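Local coordinates for uncharacterized protein (Chondromyces crocatus, PDB 6I86) that is of unknown biochemical function but is encoded in the crocagin gene cluster and probably takes part in the biosynthesis of this ribosomal peptide natural product, at residues A[81-86]-A[120-125]; A[70-75]-A[151-156]; A[17-22]-A[98-103]; A[63-68]-A[147-152]. All coordinates share one frame; numbering follows the deposited sequence. Where two conformers were deposited one is given.

In the fold
Of the segments in these four contacts, 17-22 comes first along the chain; interaction 3 pairs it with 98-103 in the four-stranded antiparallel sheet, closing a long loop. That loop crosses those of the other three contacts, each of which begins inside it and ends beyond it. Segment 63-68 pairs with 147-152 in interaction 4, and the loop 70-75 folds over 151-156 in interaction 2; both end on strand 148-154. Interaction 1, between 81-86 and 120-125, is enclosed by both. Leu120 and Glu122 bond to Thr151 and Ile149, so interactions 1 and 4 share the five-stranded mixed sheet, while Phe20 packs on Val64 and Ile150, joining the two sheets.

Interaction 1: A[81-86]-A[120-125]; sequences DVSELV and LREWSV
Val82 and Glu84 face Trp123 and Arg121 in antiparallel hydrogen-bonded pairs, the axes of strands 82-86 and 120-123 approaching to 4.8 Å at 167°. Where the pairing begins, Trp123 O takes two donors, Asp81 N at 2.8 Å and Val82 N at 3.2 Å. Beyond it, the Asp81 carboxylate turns to the start of helix 125-128, where OD2 accepts from His126 N. On the face carrying Val82 and Glu84, the Glu84 chain leaves with CG between its backbone N and carbonyl carbon (chi1 78°) and runs extended, passing the Arg121 chain obliquely. OE2 meets the guanidinium at its edge, in a salt bridge to NE whose modelled length is too short to trust. The carboxylate and guanidinium planes stand 72° apart. Arg121 NH2 bonds a glycerol, probably from the crystallisation liquor, and has Val82 CG2 3.6 Å away; the other Val82 branch, CG1, rests 3.6 Å from Trp123 CB. On the opposite face Leu85 CD1 meets Leu120 CD1 at 4.1 Å, and a water bonded weakly to Ser83 OG donates to Glu122 OE1, which also accepts from Met77 N. Asp81 and Val82 together face the single Trp123, a classic beta bulge at the start of 82-90, an edge strand of the mixed sheet.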
loop_
_atom_site.group_PDB
_atom_site.type_symbol
_atom_site.label_atom_id
_atom_site.label_comp_id
_atom_site.label_asym_id
_atom_site.label_seq_id
_atom_site.Cartn_x
_atom_site.Cartn_y
_atom_site.Cartn_z
ATOM N N ASP A 81 -3.769 10.383 11.037
ATOM C CA ASP A 81 -3.116 10.382 12.339
ATOM C C ASP A 81 -1.608 10.211 12.238
ATOM O O ASP A 81 -0.893 10.545 13.190
ATOM C CB ASP A 81 -3.677 9.256 13.218
ATOM C CG ASP A 81 -5.158 9.411 13.495
ATOM O OD1 ASP A 81 -5.574 10.516 13.899
ATOM O OD2 ASP A 81 -5.906 8.430 13.306
ATOM N N VAL A 82 -1.117 9.690 11.116
ATOM C CA VAL A 82 0.301 9.425 10.933
ATOM C C VAL A 82 0.642 9.672 9.471
ATOM O O VAL A 82 -0.188 9.483 8.577
ATOM C CB VAL A 82 0.672 7.988 11.379
ATOM C CG1 VAL A 82 -0.017 6.952 10.503
ATOM C CG2 VAL A 82 2.186 7.788 11.383
ATOM N N SER A 83 1.870 10.129 9.241
ATOM C CA SER A 83 2.369 10.429 7.904
ATOM C C SER A 83 3.850 10.093 7.883
ATOM O O SER A 83 4.609 10.601 8.712
ATOM C CB SER A 83 2.136 11.904 7.554
ATOM O OG SER A 83 2.791 12.264 6.350
ATOM N N GLU A 84 4.262 9.233 6.955
ATOM C CA GLU A 84 5.670 8.877 6.864
ATOM C C GLU A 84 6.118 8.922 5.413
ATOM O O GLU A 84 5.423 8.428 4.521
ATOM C CB GLU A 84 5.954 7.499 7.488
ATOM C CG GLU A 84 5.575 6.288 6.664
ATOM C CD GLU A 84 5.986 5.004 7.349
ATOM O OE1 GLU A 84 7.125 4.952 7.863
ATOM O OE2 GLU A 84 5.180 4.054 7.380
ATOM N N LEU A 85 7.270 9.542 5.190
ATOM C CA LEU A 85 7.855 9.665 3.865
ATOM C C LEU A 85 8.845 8.526 3.661
ATOM O O LEU A 85 9.856 8.442 4.368
ATOM C CB LEU A 85 8.548 11.019 3.714
ATOM C CG LEU A 85 8.827 11.556 2.308
ATOM C CD1 LEU A 85 7.537 11.696 1.521
ATOM C CD2 LEU A 85 9.562 12.891 2.376
ATOM N N VAL A 86 8.549 7.641 2.713
ATOM C CA VAL A 86 9.474 6.575 2.349
ATOM C C VAL A 86 9.688 6.616 0.843
ATOM O O VAL A 86 9.528 7.666 0.213
ATOM C CB VAL A 86 8.962 5.196 2.804
ATOM C CG1 VAL A 86 9.018 5.085 4.320
ATOM C CG2 VAL A 86 7.546 4.956 2.297
ATOM N N LEU A 120 4.583 8.751 0.105
ATOM C CA LEU A 120 3.984 9.251 1.331
ATOM C C LEU A 120 2.910 8.269 1.774
ATOM O O LEU A 120 1.939 8.034 1.047
ATOM C CB LEU A 120 3.390 10.645 1.133
ATOM C CG LEU A 120 2.810 11.277 2.398
ATOM C CD1 LEU A 120 3.933 11.596 3.377
ATOM C CD2 LEU A 120 2.022 12.536 2.056
ATOM N N ARG A 121 3.093 7.690 2.955
ATOM C CA ARG A 121 2.065 6.879 3.591
ATOM C C ARG A 121 1.306 7.751 4.578
ATOM O O ARG A 121 1.868 8.179 5.591
ATOM C CB ARG A 121 2.657 5.672 4.313
ATOM C CG ARG A 121 1.632 4.955 5.187
ATOM C CD ARG A 121 2.253 3.842 6.009
ATOM N NE ARG A 121 2.797 4.306 7.280
ATOM C CZ ARG A 121 2.130 4.248 8.429
ATOM N NH1 ARG A 121 0.899 3.753 8.454
ATOM N NH2 ARG A 121 2.690 4.682 9.550
ATOM N N GLU A 122 0.038 8.012 4.282
ATOM C CA GLU A 122 -0.866 8.695 5.195
ATOM C C GLU A 122 -1.901 7.691 5.678
ATOM O O GLU A 122 -2.510 6.988 4.864
ATOM C CB GLU A 122 -1.553 9.877 4.514
ATOM C CG GLU A 122 -0.598 10.968 4.081
ATOM C CD GLU A 122 -1.291 12.096 3.350
ATOM O OE1 GLU A 122 -1.419 13.192 3.934
ATOM O OE2 GLU A 122 -1.708 11.885 2.189
ATOM N N TRP A 123 -2.095 7.617 6.991
ATOM C CA TRP A 123 -3.014 6.641 7.553
ATOM C C TRP A 123 -3.822 7.275 8.672
ATOM O O TRP A 123 -3.304 8.078 9.454
ATOM C CB TRP A 123 -2.262 5.413 8.082
ATOM C CG TRP A 123 -3.148 4.240 8.311
ATOM C CD1 TRP A 123 -3.753 3.885 9.480
ATOM C CD2 TRP A 123 -3.542 3.267 7.341
ATOM N NE1 TRP A 123 -4.495 2.744 9.300
ATOM C CE2 TRP A 123 -4.383 2.345 7.993
ATOM C CE3 TRP A 123 -3.264 3.084 5.984
ATOM C CZ2 TRP A 123 -4.948 1.256 7.334
ATOM C CZ3 TRP A 123 -3.824 2.006 5.333
ATOM C CH2 TRP A 123 -4.657 1.105 6.006
ATOM N N SER A 124 -5.097 6.910 8.737
ATOM C CA SER A 124 -6.006 7.352 9.789
ATOM C C SER A 124 -6.327 6.144 10.662
ATOM O O SER A 124 -7.086 5.259 10.255
ATOM C CB SER A 124 -7.274 7.959 9.197
ATOM O OG SER A 124 -8.196 8.294 10.219
ATOM N N VAL A 125 -5.733 6.099 11.856
ATOM C CA VAL A 125 -6.085 5.057 12.816
ATOM C C VAL A 125 -7.542 5.200 13.238
ATOM O O VAL A 125 -8.228 4.201 13.495
ATOM C CB VAL A 125 -5.132 5.110 14.026
ATOM C CG1 VAL A 125 -5.493 4.039 15.040
ATOM C CG2 VAL A 125 -3.690 4.950 13.573
HETATM O O HOH W 1 0.133 13.966 5.826
#

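Interaction 2: A[70-75]-A[151-156]; sequences SSAPAF and TLWPER
A CH-pi contact between Ala72 and the Trp153 indole holds the loop after strand 60-69 against the end of strand 148-154, at the surface of the five-stranded sheet. Ala72 CA stands 3.6 Å from the centroid of the six-membered ring and only 4° off its normal, so CA sits almost directly above the ring centre, with its hydrogen side toward the face. The peptide link before it lies flat over the same indole face: Ala72 N is 3.5 Å above the plane near its centre, and Ser71 C is at like height but shifted toward the rim. Ala72 CB adds a touch on CZ2 of Trp153 at 3.6 Å. The indole is delivered to the loop by a chi1 of 64°, which sets CG of Trp153 between its own backbone N and carbonyl carbon. No hydrogen bond joins the two segments, and the contact is made by CH-pi and van der Waals packing. Leu120 of the adjacent strand 115-123 and Leu85 of 82-90 beyond it also pack on the indole, while Ser70 OG accepts from Met3 N near the chain start. At the far end the Pro73 ring turns across the indole at about a right angle, placing Pro73 CD 3.9 Å from Trp153 CZ3.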
loop_
_atom_site.group_PDB
_atom_site.type_symbol
_atom_site.label_atom_id
_atom_site.label_comp_id
_atom_site.label_asym_id
_atom_site.label_seq_id
_atom_site.Cartn_x
_atom_site.Cartn_y
_atom_site.Cartn_z
ATOM N N SER A 70 2.321 14.431 -9.392
ATOM C CA SER A 70 3.487 15.073 -9.990
ATOM C C SER A 70 4.486 15.546 -8.943
ATOM O O SER A 70 5.661 15.738 -9.267
ATOM C CB SER A 70 3.062 16.253 -10.864
ATOM O OG SER A 70 2.603 17.335 -10.071
ATOM N N SER A 71 4.043 15.745 -7.706
ATOM C CA SER A 71 4.913 16.140 -6.604
ATOM C C SER A 71 4.199 15.789 -5.304
ATOM O O SER A 71 3.154 15.130 -5.310
ATOM C CB SER A 71 5.270 17.628 -6.692
ATOM O OG SER A 71 4.149 18.447 -6.407
ATOM N N ALA A 72 4.770 16.227 -4.184
ATOM C CA ALA A 72 4.134 16.020 -2.894
ATOM C C ALA A 72 2.752 16.677 -2.885
ATOM O O ALA A 72 2.543 17.708 -3.536
ATOM C CB ALA A 72 4.999 16.591 -1.773
ATOM N N PRO A 73 1.788 16.101 -2.165
ATOM C CA PRO A 73 0.424 16.642 -2.204
ATOM C C PRO A 73 0.358 18.041 -1.616
ATOM O O PRO A 73 1.047 18.366 -0.647
ATOM C CB PRO A 73 -0.382 15.639 -1.368
ATOM C CG PRO A 73 0.631 14.944 -0.513
ATOM C CD PRO A 73 1.886 14.893 -1.327
ATOM N N ALA A 74 -0.474 18.881 -2.235
ATOM C CA ALA A 74 -0.712 20.215 -1.701
ATOM C C ALA A 74 -1.519 20.158 -0.413
ATOM O O ALA A 74 -1.364 21.023 0.457
ATOM C CB ALA A 74 -1.426 21.077 -2.742
ATOM N N PHE A 75 -2.373 19.148 -0.267
ATOM C CA PHE A 75 -3.223 19.002 0.905
ATOM C C PHE A 75 -3.031 17.618 1.501
ATOM O O PHE A 75 -3.171 16.609 0.802
ATOM C CB PHE A 75 -4.695 19.229 0.556
ATOM C CG PHE A 75 -4.978 20.598 0.020
ATOM C CD1 PHE A 75 -5.180 21.665 0.881
ATOM C CD2 PHE A 75 -5.028 20.825 -1.345
ATOM C CE1 PHE A 75 -5.433 22.935 0.392
ATOM C CE2 PHE A 75 -5.281 22.094 -1.843
ATOM C CZ PHE A 75 -5.483 23.150 -0.975
ATOM N N THR A 151 0.757 7.953 -1.700
ATOM C CA THR A 151 1.045 8.871 -2.793
ATOM C C THR A 151 2.479 8.684 -3.263
ATOM O O THR A 151 3.412 8.700 -2.454
ATOM C CB THR A 151 0.818 10.324 -2.377
ATOM O OG1 THR A 151 -0.511 10.472 -1.863
ATOM C CG2 THR A 151 0.991 11.248 -3.575
ATOM N N LEU A 152 2.645 8.511 -4.569
ATOM C CA LEU A 152 3.949 8.376 -5.195
ATOM C C LEU A 152 4.238 9.610 -6.036
ATOM O O LEU A 152 3.335 10.165 -6.668
ATOM C CB LEU A 152 4.010 7.127 -6.085
ATOM C CG LEU A 152 4.208 5.725 -5.500
ATOM C CD1 LEU A 152 3.085 5.326 -4.550
ATOM C CD2 LEU A 152 4.340 4.709 -6.629
ATOM N N TRP A 153 5.497 10.039 -6.041
ATOM C CA TRP A 153 5.949 11.037 -6.998
ATOM C C TRP A 153 7.428 10.803 -7.261
ATOM O O TRP A 153 8.125 10.243 -6.404
ATOM C CB TRP A 153 5.675 12.478 -6.521
ATOM C CG TRP A 153 6.371 12.953 -5.281
ATOM C CD1 TRP A 153 7.535 13.661 -5.218
ATOM C CD2 TRP A 153 5.915 12.811 -3.930
ATOM N NE1 TRP A 153 7.845 13.947 -3.911
ATOM C CE2 TRP A 153 6.867 13.435 -3.099
ATOM C CE3 TRP A 153 4.802 12.202 -3.342
ATOM C CZ2 TRP A 153 6.741 13.467 -1.711
ATOM C CZ3 TRP A 153 4.677 12.236 -1.962
ATOM C CH2 TRP A 153 5.639 12.865 -1.163
ATOM N N PRO A 154 7.929 11.184 -8.438
ATOM C CA PRO A 154 9.273 10.755 -8.848
ATOM C C PRO A 154 10.347 11.195 -7.864
ATOM O O PRO A 154 10.363 12.336 -7.399
ATOM C CB PRO A 154 9.460 11.432 -10.213
ATOM C CG PRO A 154 8.076 11.667 -10.709
ATOM C CD PRO A 154 7.272 11.986 -9.485
ATOM N N GLU A 155 11.247 10.268 -7.545
ATOM C CA GLU A 155 12.394 10.589 -6.707
ATOM C C GLU A 155 13.453 11.282 -7.552
ATOM O O GLU A 155 13.972 10.704 -8.513
ATOM C CB GLU A 155 12.950 9.338 -6.030
ATOM C CG GLU A 155 13.920 9.666 -4.905
ATOM C CD GLU A 155 13.996 8.589 -3.841
ATOM O OE1 GLU A 155 13.356 7.532 -4.003
ATOM O OE2 GLU A 155 14.699 8.807 -2.832
ATOM N N ARG A 156 13.768 12.517 -7.185
ATOM C CA ARG A 156 14.582 13.389 -8.013
ATOM C C ARG A 156 15.877 13.780 -7.308
ATOM O O ARG A 156 16.610 12.920 -6.817
ATOM C CB ARG A 156 13.773 14.632 -8.387
ATOM C CG ARG A 156 12.546 14.322 -9.240
ATOM C CD ARG A 156 12.942 14.310 -10.695
ATOM N NE ARG A 156 12.105 13.483 -11.564
ATOM C CZ ARG A 156 11.180 13.955 -12.395
ATOM N NH1 ARG A 156 10.958 15.259 -12.481
ATOM N NH2 ARG A 156 10.481 13.119 -13.150
#

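Interaction 3: A[17-22]-A[98-103]; sequences WILFFD and CTTDEP
Cys98, on the strand opposite Leu19, packs its side chain against Leu19 and Phe21, which lie on the same face. Its CB lies in the plane of the Phe21 ring, 3.8 Å from Phe21 CZ. From there SG turns into the position between the backbone N and the carbonyl carbon (chi1 87°), and this brings the sulfur to the ring edge, 3.6 Å from Phe21 CE2. The sulfur is 78° off the normal of the Phe21 ring, a sulfur-aromatic contact made beside the ring instead of over it. SG also touches Leu19 CD1 at 3.8 Å, so the sulfur meets both an aliphatic branch and an aromatic rim. Beneath it the backbones form an antiparallel hydrogen-bonded pair, Leu19 N giving to Cys98 O at 2.8 Å and Cys98 N returning to Leu19 O at 2.9 Å. One residue on, Ile18 and Thr99 form a non-hydrogen-bonded pair, and the strand breaks off in an ST motif: Thr99 OG1 accepts from Glu102 N at 2.8 Å. A water beyond the pairing accepts from Trp17 N and contacts Thr100 OG1 at 2.8 Å. Strand 17-22 lies between 94-99 and 51-55 in the antiparallel four-stranded sheet. Helix 38-47 packs on Trp17, Leu19 and Thr100 through Ile42, whereas Ile18 and Thr99 face Leu12 of strand 4-14.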
loop_
_atom_site.group_PDB
_atom_site.type_symbol
_atom_site.label_atom_id
_atom_site.label_comp_id
_atom_site.label_asym_id
_atom_site.label_seq_id
_atom_site.Cartn_x
_atom_site.Cartn_y
_atom_site.Cartn_z
ATOM N N TRP A 17 -0.164 -6.751 8.168
ATOM C CA TRP A 17 0.602 -6.019 7.168
ATOM C C TRP A 17 -0.069 -6.072 5.802
ATOM O O TRP A 17 -0.411 -7.153 5.310
ATOM C CB TRP A 17 2.022 -6.576 7.051
ATOM C CG TRP A 17 2.891 -6.310 8.237
ATOM C CD1 TRP A 17 2.611 -5.504 9.302
ATOM C CD2 TRP A 17 4.199 -6.839 8.467
ATOM N NE1 TRP A 17 3.663 -5.506 10.185
ATOM C CE2 TRP A 17 4.652 -6.319 9.695
ATOM C CE3 TRP A 17 5.030 -7.708 7.755
ATOM C CZ2 TRP A 17 5.900 -6.640 10.226
ATOM C CZ3 TRP A 17 6.267 -8.025 8.282
ATOM C CH2 TRP A 17 6.691 -7.492 9.505
ATOM N N ILE A 18 -0.239 -4.901 5.191
ATOM C CA ILE A 18 -0.513 -4.775 3.765
ATOM C C ILE A 18 0.789 -4.373 3.089
ATOM O O ILE A 18 1.484 -3.464 3.561
ATOM C CB ILE A 18 -1.622 -3.743 3.493
ATOM C CG1 ILE A 18 -2.912 -4.148 4.206
ATOM C CG2 ILE A 18 -1.864 -3.603 2.001
ATOM C CD1 ILE A 18 -3.913 -3.021 4.360
ATOM N N LEU A 19 1.135 -5.052 1.998
ATOM C CA LEU A 19 2.438 -4.897 1.363
ATOM C C LEU A 19 2.269 -4.423 -0.072
ATOM O O LEU A 19 1.486 -4.999 -0.833
ATOM C CB LEU A 19 3.219 -6.215 1.398
ATOM C CG LEU A 19 3.397 -6.846 2.779
ATOM C CD1 LEU A 19 3.910 -8.273 2.651
ATOM C CD2 LEU A 19 4.331 -6.013 3.649
ATOM N N PHE A 20 3.011 -3.380 -0.438
ATOM C CA PHE A 20 3.006 -2.815 -1.780
ATOM C C PHE A 20 4.368 -3.041 -2.417
ATOM O O PHE A 20 5.396 -2.815 -1.778
ATOM C CB PHE A 20 2.708 -1.313 -1.761
ATOM C CG PHE A 20 1.254 -0.977 -1.626
ATOM C CD1 PHE A 20 0.390 -1.807 -0.936
ATOM C CD2 PHE A 20 0.751 0.175 -2.197
ATOM C CE1 PHE A 20 -0.946 -1.490 -0.817
ATOM C CE2 PHE A 20 -0.580 0.492 -2.081
ATOM C CZ PHE A 20 -1.432 -0.340 -1.389
ATOM N N PHE A 21 4.378 -3.467 -3.679
ATOM C CA PHE A 21 5.640 -3.798 -4.328
ATOM C C PHE A 21 5.438 -3.891 -5.832
ATOM O O PHE A 21 4.309 -3.990 -6.325
ATOM C CB PHE A 21 6.217 -5.115 -3.792
ATOM C CG PHE A 21 5.191 -6.205 -3.637
ATOM C CD1 PHE A 21 4.924 -7.081 -4.679
ATOM C CD2 PHE A 21 4.486 -6.347 -2.452
ATOM C CE1 PHE A 21 3.978 -8.084 -4.532
ATOM C CE2 PHE A 21 3.532 -7.343 -2.306
ATOM C CZ PHE A 21 3.280 -8.212 -3.347
ATOM N N ASP A 22 6.556 -3.862 -6.553
ATOM C CA ASP A 22 6.529 -4.091 -7.989
ATOM C C ASP A 22 6.155 -5.539 -8.271
ATOM O O ASP A 22 6.512 -6.448 -7.516
ATOM C CB ASP A 22 7.887 -3.761 -8.605
ATOM C CG ASP A 22 7.848 -3.717 -10.120
ATOM O OD1 ASP A 22 7.882 -4.795 -10.747
ATOM O OD2 ASP A 22 7.782 -2.606 -10.685
ATOM N N CYS A 98 -0.237 -7.241 -1.639
ATOM C CA CYS A 98 -0.610 -8.485 -0.982
ATOM C C CYS A 98 -0.691 -8.222 0.517
ATOM O O CYS A 98 -0.511 -7.092 0.979
ATOM C CB CYS A 98 0.379 -9.605 -1.319
ATOM S SG CYS A 98 1.828 -9.694 -0.254
ATOM N N THR A 99 -0.993 -9.271 1.277
ATOM C CA THR A 99 -0.955 -9.230 2.732
ATOM C C THR A 99 -0.195 -10.451 3.227
ATOM O O THR A 99 0.048 -11.401 2.480
ATOM C CB THR A 99 -2.363 -9.199 3.353
ATOM O OG1 THR A 99 -2.935 -10.511 3.308
ATOM C CG2 THR A 99 -3.275 -8.220 2.616
ATOM N N THR A 100 0.193 -10.421 4.503
ATOM C CA THR A 100 0.765 -11.619 5.102
ATOM C C THR A 100 -0.281 -12.705 5.312
ATOM O O THR A 100 0.088 -13.854 5.576
ATOM C CB THR A 100 1.449 -11.284 6.431
ATOM O OG1 THR A 100 0.554 -10.534 7.261
ATOM C CG2 THR A 100 2.717 -10.475 6.187
ATOM N N ASP A 101 -1.568 -12.370 5.193
ATOM C CA ASP A 101 -2.619 -13.381 5.229
ATOM C C ASP A 101 -2.794 -14.051 3.870
ATOM O O ASP A 101 -3.043 -15.261 3.799
ATOM C CB ASP A 101 -3.940 -12.756 5.687
ATOM C CG ASP A 101 -3.833 -12.084 7.044
ATOM O OD1 ASP A 101 -3.234 -12.686 7.958
ATOM O OD2 ASP A 101 -4.363 -10.962 7.204
ATOM N N GLU A 102 -2.670 -13.283 2.784
ATOM C CA GLU A 102 -2.852 -13.782 1.420
ATOM C C GLU A 102 -1.647 -13.376 0.582
ATOM O O GLU A 102 -1.697 -12.391 -0.167
ATOM C CB GLU A 102 -4.149 -13.253 0.804
ATOM C CG GLU A 102 -5.376 -13.456 1.672
ATOM C CD GLU A 102 -6.655 -13.030 0.982
ATOM O OE1 GLU A 102 -7.016 -13.656 -0.035
ATOM O OE2 GLU A 102 -7.296 -12.069 1.455
ATOM N N PRO A 103 -0.539 -14.116 0.686
ATOM C CA PRO A 103 0.659 -13.763 -0.099
ATOM C C PRO A 103 0.465 -13.848 -1.605
ATOM O O PRO A 103 1.209 -13.191 -2.345
ATOM C CB PRO A 103 1.709 -14.776 0.383
ATOM C CG PRO A 103 0.944 -15.850 1.093
ATOM C CD PRO A 103 -0.276 -15.196 1.650
HETATM O O HOH W 2 -1.818 -9.062 7.356
#

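Interaction 4: A[63-68]-A[147-152]; sequences KVRCIL and DGIITL
Lys63 and Asp147 open a parallel pairing in which Val64 to Leu68 run in register with Gly148 to Leu152, the two strand axes 4.7 Å apart and 17° from parallel. The backbone bonds step from one strand to the other: Arg65 N gives to Gly148 O at 3.1 Å, Ile150 N to Arg65 O, Ile67 N to Ile150 O, and Leu152 N to Ile67 O, the last with an N-H...O angle of 170°. Weaker CA-H...O contacts fill in between, among them Ile149 CA to Arg65 O at 3.2 Å. Among polar side chains, the Asp147 carboxylate extends the pairing past the strand start: OD2 uses its anti lone pair to accept from Lys63 N at 2.8 Å, while Asp147 N gives to Lys63 O. The same carboxylate is held by His131 at OD1 and Tyr140 at OD2, so both oxygens have hydrogen-bond partners, which would hold the group's orientation and probably stabilise a buried negative charge. Lys63 NZ bonds Glu144 O, and the Arg65 guanidinium pairs with Glu9 in a salt bridge. The apolar contacts lie on both faces. Val64 CG1, anti to its backbone N (chi1 -176°), meets Ile150 CG1 at 3.8 Å on one; on the other, Ile67 CD1 reaches back to Ile149 CG2 at 3.8 Å. Strand 4-14 flanks 60-69 on its far side and 115-123 flanks 148-154, which leaves this pair in the middle of the mixed sheet, with Val119 packed on Ile150 and Leu152.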
loop_
_atom_site.group_PDB
_atom_site.type_symbol
_atom_site.label_atom_id
_atom_site.label_comp_id
_atom_site.label_asym_id
_atom_site.label_seq_id
_atom_site.Cartn_x
_atom_site.Cartn_y
_atom_site.Cartn_z
ATOM N N LYS A 63 -9.840 0.267 3.017
ATOM C CA LYS A 63 -9.832 0.922 1.717
ATOM C C LYS A 63 -8.579 1.783 1.622
ATOM O O LYS A 63 -8.379 2.688 2.442
ATOM C CB LYS A 63 -11.091 1.767 1.532
ATOM C CG LYS A 63 -11.115 2.603 0.262
ATOM C CD LYS A 63 -12.391 3.436 0.170
ATOM C CE LYS A 63 -13.624 2.562 -0.011
ATOM N NZ LYS A 63 -14.879 3.366 -0.055
ATOM N N VAL A 64 -7.735 1.498 0.634
ATOM C CA VAL A 64 -6.478 2.208 0.439
ATOM C C VAL A 64 -6.519 2.872 -0.927
ATOM O O VAL A 64 -6.656 2.192 -1.952
ATOM C CB VAL A 64 -5.264 1.273 0.555
ATOM C CG1 VAL A 64 -3.967 2.066 0.432
ATOM C CG2 VAL A 64 -5.306 0.509 1.869
ATOM N N ARG A 65 -6.408 4.196 -0.942
ATOM C CA ARG A 65 -6.307 4.950 -2.181
ATOM C C ARG A 65 -4.838 5.167 -2.513
ATOM O O ARG A 65 -4.055 5.578 -1.652
ATOM C CB ARG A 65 -7.025 6.294 -2.060
ATOM C CG ARG A 65 -6.901 7.171 -3.295
ATOM C CD ARG A 65 -7.686 8.463 -3.131
ATOM N NE ARG A 65 -9.098 8.212 -2.854
ATOM C CZ ARG A 65 -9.889 9.054 -2.196
ATOM N NH1 ARG A 65 -9.406 10.205 -1.751
ATOM N NH2 ARG A 65 -11.161 8.747 -1.986
ATOM N N CYS A 66 -4.457 4.850 -3.748
ATOM C CA CYS A 66 -3.096 5.049 -4.225
ATOM C C CYS A 66 -3.108 6.085 -5.339
ATOM O O CYS A 66 -3.929 6.006 -6.258
ATOM C CB CYS A 66 -2.485 3.743 -4.726
ATOM S SG CYS A 66 -0.722 3.859 -5.109
ATOM N N ILE A 67 -2.199 7.052 -5.254
ATOM C CA ILE A 67 -2.144 8.169 -6.185
ATOM C C ILE A 67 -0.725 8.309 -6.711
ATOM O O ILE A 67 0.231 8.363 -5.928
ATOM C CB ILE A 67 -2.593 9.483 -5.515
ATOM C CG1 ILE A 67 -4.015 9.354 -4.968
ATOM C CG2 ILE A 67 -2.481 10.651 -6.487
ATOM C CD1 ILE A 67 -4.383 10.444 -3.991
ATOM N N LEU A 68 -0.590 8.360 -8.032
ATOM C CA LEU A 68 0.615 8.882 -8.657
ATOM C C LEU A 68 0.409 10.378 -8.851
ATOM O O LEU A 68 -0.556 10.796 -9.504
ATOM C CB LEU A 68 0.901 8.195 -9.990
ATOM C CG LEU A 68 2.047 8.814 -10.794
ATOM C CD1 LEU A 68 3.390 8.546 -10.128
ATOM C CD2 LEU A 68 2.047 8.309 -12.228
ATOM N N ASP A 147 -9.090 4.411 4.483
ATOM C CA ASP A 147 -8.358 4.313 5.739
ATOM C C ASP A 147 -6.944 4.857 5.597
ATOM O O ASP A 147 -6.352 5.311 6.583
ATOM C CB ASP A 147 -8.332 2.861 6.215
ATOM C CG ASP A 147 -9.723 2.281 6.381
ATOM O OD1 ASP A 147 -10.350 2.518 7.436
ATOM O OD2 ASP A 147 -10.197 1.597 5.452
ATOM N N GLY A 148 -6.394 4.827 4.385
ATOM C CA GLY A 148 -5.079 5.385 4.134
ATOM C C GLY A 148 -4.945 5.803 2.685
ATOM O O GLY A 148 -5.697 5.355 1.812
ATOM N N ILE A 149 -3.978 6.683 2.439
ATOM C CA ILE A 149 -3.672 7.162 1.097
ATOM C C ILE A 149 -2.174 7.023 0.874
ATOM O O ILE A 149 -1.375 7.533 1.669
ATOM C CB ILE A 149 -4.120 8.621 0.884
ATOM C CG1 ILE A 149 -5.622 8.770 1.150
ATOM C CG2 ILE A 149 -3.792 9.075 -0.532
ATOM C CD1 ILE A 149 -6.145 10.177 0.938
ATOM N N ILE A 150 -1.796 6.335 -0.198
ATOM C CA ILE A 150 -0.401 6.140 -0.576
ATOM C C ILE A 150 -0.138 6.977 -1.818
ATOM O O ILE A 150 -0.737 6.739 -2.873
ATOM C CB ILE A 150 -0.080 4.660 -0.836
ATOM C CG1 ILE A 150 -0.578 3.803 0.327
ATOM C CG2 ILE A 150 1.413 4.470 -1.028
ATOM C CD1 ILE A 150 -0.050 4.260 1.668
ATOM N N THR A 151 0.757 7.953 -1.700
ATOM C CA THR A 151 1.045 8.871 -2.793
ATOM C C THR A 151 2.479 8.684 -3.263
ATOM O O THR A 151 3.412 8.700 -2.454
ATOM C CB THR A 151 0.818 10.324 -2.377
ATOM O OG1 THR A 151 -0.511 10.472 -1.863
ATOM C CG2 THR A 151 0.991 11.248 -3.575
ATOM N N LEU A 152 2.645 8.511 -4.569
ATOM C CA LEU A 152 3.949 8.376 -5.195
ATOM C C LEU A 152 4.238 9.610 -6.036
ATOM O O LEU A 152 3.335 10.165 -6.668
ATOM C CB LEU A 152 4.010 7.127 -6.085
ATOM C CG LEU A 152 4.208 5.725 -5.500
ATOM C CD1 LEU A 152 3.085 5.326 -4.550
ATOM C CD2 LEU A 152 4.340 4.709 -6.629
#